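Local coordinates for protein intimin (Escherichia coli, PDB 1F00) that probably serves as an outer-membrane adhesin of enteropathogenic strains, using its C-terminal lectin-like domain to bind the translocated intimin receptor on host cells, at residues L210-S213 and Q214-E218; T246-D249 and A250-V254. One frame throughout, in Å; residues are numbered along the deposited sequence.

Contact 1 (L210-S213 and Q214-E218); sequences LPSS and QNELE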
loop_
_atom_site.group_PDB
_atom_site.type_symbol
_atom_site.label_atom_id
_atom_site.label_comp_id
_atom_site.label_asym_id
_atom_site.label_seq_id
_atom_site.Cartn_x
_atom_site.Cartn_y
_atom_site.Cartn_z
ATOM N N LEU A 210 29.576 -12.488 5.927
ATOM C CA LEU A 210 28.866 -13.559 6.621
ATOM C C LEU A 210 28.187 -12.921 7.829
ATOM O O LEU A 210 28.571 -11.827 8.256
ATOM C CB LEU A 210 29.840 -14.623 7.148
ATOM C CG LEU A 210 30.324 -15.778 6.265
ATOM C CD1 LEU A 210 31.254 -16.671 7.066
ATOM C CD2 LEU A 210 29.138 -16.575 5.770
ATOM N N PRO A 211 27.146 -13.575 8.373
ATOM C CA PRO A 211 26.500 -12.987 9.547
ATOM C C PRO A 211 27.630 -12.901 10.583
ATOM O O PRO A 211 28.467 -13.800 10.657
ATOM C CB PRO A 211 25.452 -14.034 9.920
ATOM C CG PRO A 211 25.056 -14.586 8.580
ATOM C CD PRO A 211 26.390 -14.741 7.876
ATOM N N SER A 212 27.668 -11.835 11.371
ATOM C CA SER A 212 28.739 -11.687 12.357
ATOM C C SER A 212 28.587 -12.635 13.531
ATOM O O SER A 212 29.556 -12.927 14.236
ATOM C CB SER A 212 28.762 -10.263 12.903
ATOM O OG SER A 212 27.601 -10.019 13.674
ATOM N N SER A 213 27.369 -13.123 13.731
ATOM C CA SER A 213 27.080 -13.980 14.863
ATOM C C SER A 213 25.676 -14.550 14.743
ATOM O O SER A 213 24.914 -14.167 13.859
ATOM C CB SER A 213 27.129 -13.131 16.125
ATOM O OG SER A 213 26.218 -12.044 15.972
ATOM N N GLN A 214 25.337 -15.447 15.660
ATOM C CA GLN A 214 24.005 -16.032 15.688
ATOM C C GLN A 214 23.024 -14.898 15.998
ATOM O O GLN A 214 21.895 -14.882 15.508
ATOM C CB GLN A 214 23.944 -17.128 16.761
ATOM C CG GLN A 214 24.723 -18.386 16.358
ATOM C CD GLN A 214 25.079 -19.290 17.527
ATOM O OE1 GLN A 214 25.333 -20.482 17.347
ATOM N NE2 GLN A 214 25.113 -18.726 18.727
ATOM N N ASN A 215 23.473 -13.935 16.797
ATOM C CA ASN A 215 22.638 -12.793 17.164
ATOM C C ASN A 215 22.122 -12.035 15.936
ATOM O O ASN A 215 20.936 -11.702 15.857
ATOM C CB ASN A 215 23.428 -11.848 18.083
ATOM C CG ASN A 215 22.611 -10.662 18.550
ATOM O OD1 ASN A 215 22.367 -9.721 17.795
ATOM N ND2 ASN A 215 22.175 -10.702 19.804
ATOM N N GLU A 216 22.996 -11.781 14.965
ATOM C CA GLU A 216 22.580 -11.047 13.771
ATOM C C GLU A 216 21.449 -11.740 13.007
ATOM O O GLU A 216 20.533 -11.077 12.527
ATOM C CB GLU A 216 23.779 -10.800 12.839
ATOM C CG GLU A 216 23.430 -9.952 11.603
ATOM C CD GLU A 216 24.658 -9.360 10.917
ATOM O OE1 GLU A 216 25.645 -10.091 10.725
ATOM O OE2 GLU A 216 24.636 -8.162 10.560
ATOM N N LEU A 217 21.500 -13.068 12.899
ATOM C CA LEU A 217 20.444 -13.800 12.197
ATOM C C LEU A 217 19.217 -13.996 13.090
ATOM O O LEU A 217 18.092 -14.091 12.604
ATOM C CB LEU A 217 20.956 -15.156 11.695
ATOM C CG LEU A 217 21.952 -15.106 10.527
ATOM C CD1 LEU A 217 22.212 -16.510 10.007
ATOM C CD2 LEU A 217 21.391 -14.236 9.415
ATOM N N GLU A 218 19.432 -14.055 14.398
ATOM C CA GLU A 218 18.315 -14.207 15.324
ATOM C C GLU A 218 17.392 -12.998 15.183
ATOM O O GLU A 218 16.166 -13.125 15.251
ATOM C CB GLU A 218 18.819 -14.303 16.762
ATOM C CG GLU A 218 17.717 -14.443 17.785
ATOM C CD GLU A 218 18.248 -14.507 19.204
ATOM O OE1 GLU A 218 17.422 -14.582 20.142
ATOM O OE2 GLU A 218 19.490 -14.484 19.379
HETATM O O HOH W 1 27.617 -9.250 9.069
#

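Contact 2 (T246-D249 and A250-V254); sequences TAQD and AKSGV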
loop_
_atom_site.group_PDB
_atom_site.type_symbol
_atom_site.label_atom_id
_atom_site.label_comp_id
_atom_site.label_asym_id
_atom_site.label_seq_id
_atom_site.Cartn_x
_atom_site.Cartn_y
_atom_site.Cartn_z
ATOM N N THR A 246 34.657 -17.156 15.551
ATOM C CA THR A 246 35.226 -16.353 16.622
ATOM C C THR A 246 36.704 -16.739 16.548
ATOM O O THR A 246 37.078 -17.649 15.796
ATOM C CB THR A 246 34.698 -16.750 18.022
ATOM O OG1 THR A 246 35.031 -18.121 18.287
ATOM C CG2 THR A 246 33.187 -16.557 18.111
ATOM N N ALA A 247 37.551 -16.059 17.308
ATOM C CA ALA A 247 38.968 -16.395 17.294
ATOM C C ALA A 247 39.133 -17.864 17.689
ATOM O O ALA A 247 39.936 -18.594 17.104
ATOM C CB ALA A 247 39.728 -15.496 18.263
ATOM N N GLN A 248 38.352 -18.308 18.668
ATOM C CA GLN A 248 38.452 -19.691 19.114
ATOM C C GLN A 248 37.960 -20.702 18.078
ATOM O O GLN A 248 38.527 -21.786 17.965
ATOM C CB GLN A 248 37.702 -19.891 20.430
ATOM C CG GLN A 248 37.920 -21.272 21.024
ATOM C CD GLN A 248 39.399 -21.626 21.131
ATOM O OE1 GLN A 248 40.147 -21.000 21.890
ATOM N NE2 GLN A 248 39.829 -22.628 20.361
ATOM N N ASP A 249 36.907 -20.359 17.333
ATOM C CA ASP A 249 36.389 -21.261 16.305
ATOM C C ASP A 249 37.458 -21.472 15.232
ATOM O O ASP A 249 37.686 -22.591 14.768
ATOM C CB ASP A 249 35.151 -20.678 15.608
ATOM C CG ASP A 249 33.940 -20.577 16.517
ATOM O OD1 ASP A 249 33.742 -21.473 17.363
ATOM O OD2 ASP A 249 33.174 -19.601 16.358
ATOM N N ALA A 250 38.090 -20.375 14.832
ATOM C CA ALA A 250 39.118 -20.404 13.795
ATOM C C ALA A 250 40.283 -21.296 14.200
ATOM O O ALA A 250 40.804 -22.068 13.398
ATOM C CB ALA A 250 39.616 -18.979 13.520
ATOM N N LYS A 251 40.680 -21.184 15.456
ATOM C CA LYS A 251 41.786 -21.963 15.978
ATOM C C LYS A 251 41.513 -23.467 15.934
ATOM O O LYS A 251 42.429 -24.254 15.705
ATOM C CB LYS A 251 42.076 -21.518 17.411
ATOM C CG LYS A 251 43.433 -21.921 17.929
ATOM C CD LYS A 251 43.736 -21.200 19.231
ATOM C CE LYS A 251 45.106 -21.578 19.760
ATOM N NZ LYS A 251 45.407 -20.884 21.046
ATOM N N SER A 252 40.252 -23.857 16.124
ATOM C CA SER A 252 39.870 -25.271 16.141
ATOM C C SER A 252 39.244 -25.811 14.859
ATOM O O SER A 252 38.882 -26.986 14.799
ATOM C CB SER A 252 38.904 -25.535 17.301
ATOM O OG SER A 252 39.481 -25.160 18.542
ATOM N N GLY A 253 39.091 -24.960 13.849
ATOM C CA GLY A 253 38.513 -25.411 12.595
ATOM C C GLY A 253 37.015 -25.687 12.613
ATOM O O GLY A 253 36.545 -26.592 11.927
ATOM N N VAL A 254 36.267 -24.909 13.390
ATOM C CA VAL A 254 34.817 -25.076 13.472
ATOM C C VAL A 254 34.131 -23.715 13.411
ATOM O O VAL A 254 34.791 -22.675 13.412
ATOM C CB VAL A 254 34.395 -25.787 14.787
ATOM C CG1 VAL A 254 35.121 -27.119 14.907
ATOM C CG2 VAL A 254 34.688 -24.895 15.996
#

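Contact 1 (L210-S213 and Q214-E218)
Pro211 and Leu217 form the tightly packed, apolar part of this local contact at the start of helix 214-224. CB and CG of the proline ring lie against the branch point of the leucine, with Pro211 CG 3.7 Å from Leu217 CG. Both leucine methyls also reach the ring. Both residues are buried.

The polar side is built by Glu216. With CG placed anti to the backbone N (chi1 -176°) and the chain extended, the carboxylate of Glu216 reaches back past the helix start to the loop. There Glu216 OE1 accepts from Ser212 N at 2.7 Å, in a bond that is nearly straight at the hydrogen (164°). The donor comes in nearly along the C-O axis of OE1. A water gives a second bond to Glu216 OE1 at 2.7 Å and also donates to Leu210 O at 2.9 Å. Two donors thus grip OE1, which probably favours the ionised carboxylate.

The looser side carries the two serines. Ser213 is the N-cap: its OG accepts from Glu216 N at 3.4 Å. Ser213 O accepts from the same N-H, and both bonds are weak. A weak hydroxyl pair, Ser212 OG and Ser213 OG at 3.4 Å, adjoins them. Ser212 is exposed and Ser213 partly so.

The loop follows helix 196-205, and Leu210 packs on that helix through Tyr196, Ala199, Val200 and Cys203. Pro211 and Glu216 touch Val281 of strand 276-281. Leu217 meets Tyr258 of strand 254-259, so this helix start is set against the strands of the lectin-like domain.

Contact 2 (T246-D249 and A250-V254)
Asp249 and Val254 meet where the short helix 247-252 turns into strand 254-259. Asp249 O accepts from Val254 N at 3.0 Å, with an almost straight angle of 171° at the hydrogen. The same oxygen takes a weak bond from Ser252 N. The two side chains cross at about a right angle, and Val254 CG2 lies 3.8 Å from Asp249 OD1.

The turn is a Schellman motif: beside the Val254 N to Asp249 O bond, Gly253 N bonds weakly to Ala250 O. Gly253 has positive phi (73°), a backbone shape that favours glycine, and it swings the chain back so that Val254 N faces the last helical turn. Nearby, Gln248 reaches Ser252. The glutamine chain bends at chi2 (52°), which brings Gln248 NE2 round to Ser252 OG at 3.1 Å for a weak bond.

Further out, the start of the helix positions Asp249. Thr246 and Asp249 form a capping box. Thr246 OG1 caps Asp249 N at 3.1 Å, and Asp249 OD2 accepts from Thr246 N at 3.0 Å. This second donor arrives on the anti side and somewhat out of the carboxylate plane. The pair holds the aspartate at the first turn, where the helix N-terminus would probably stabilise its charge. Ala250 N to Thr246 O, at 3.1 Å, opens the regular helical bonding.

Most of the contact is at the surface. Gln245, just before the N-cap, bonds through NE2 to Val254 O, and Gly253 pairs through its backbone with Ala271, which follows strand 263-270. Along the chain, the helix lies between strand 240-242 and strand 254-259.

Overall arrangement
Both contacts belong to the C-type lectin-like domain at the C-terminal end of the elongated chain, beyond the Ig-like domains. Contact 1 comes first, at the start of helix 214-224. Contact 2 follows after strand 240-242 and spans helix 247-252. Their centres are about 16 Å apart, and their nearest atoms stay about 6 Å apart without touching. Strand 254-259 links them: contact 2 ends at its first residue, and the helix of contact 1 packs on it further along. Contact 2 lies farther out, about 46 Å from the chain's centre against about 31 Å for contact 1, near the tip of the domain that probably meets the receptor.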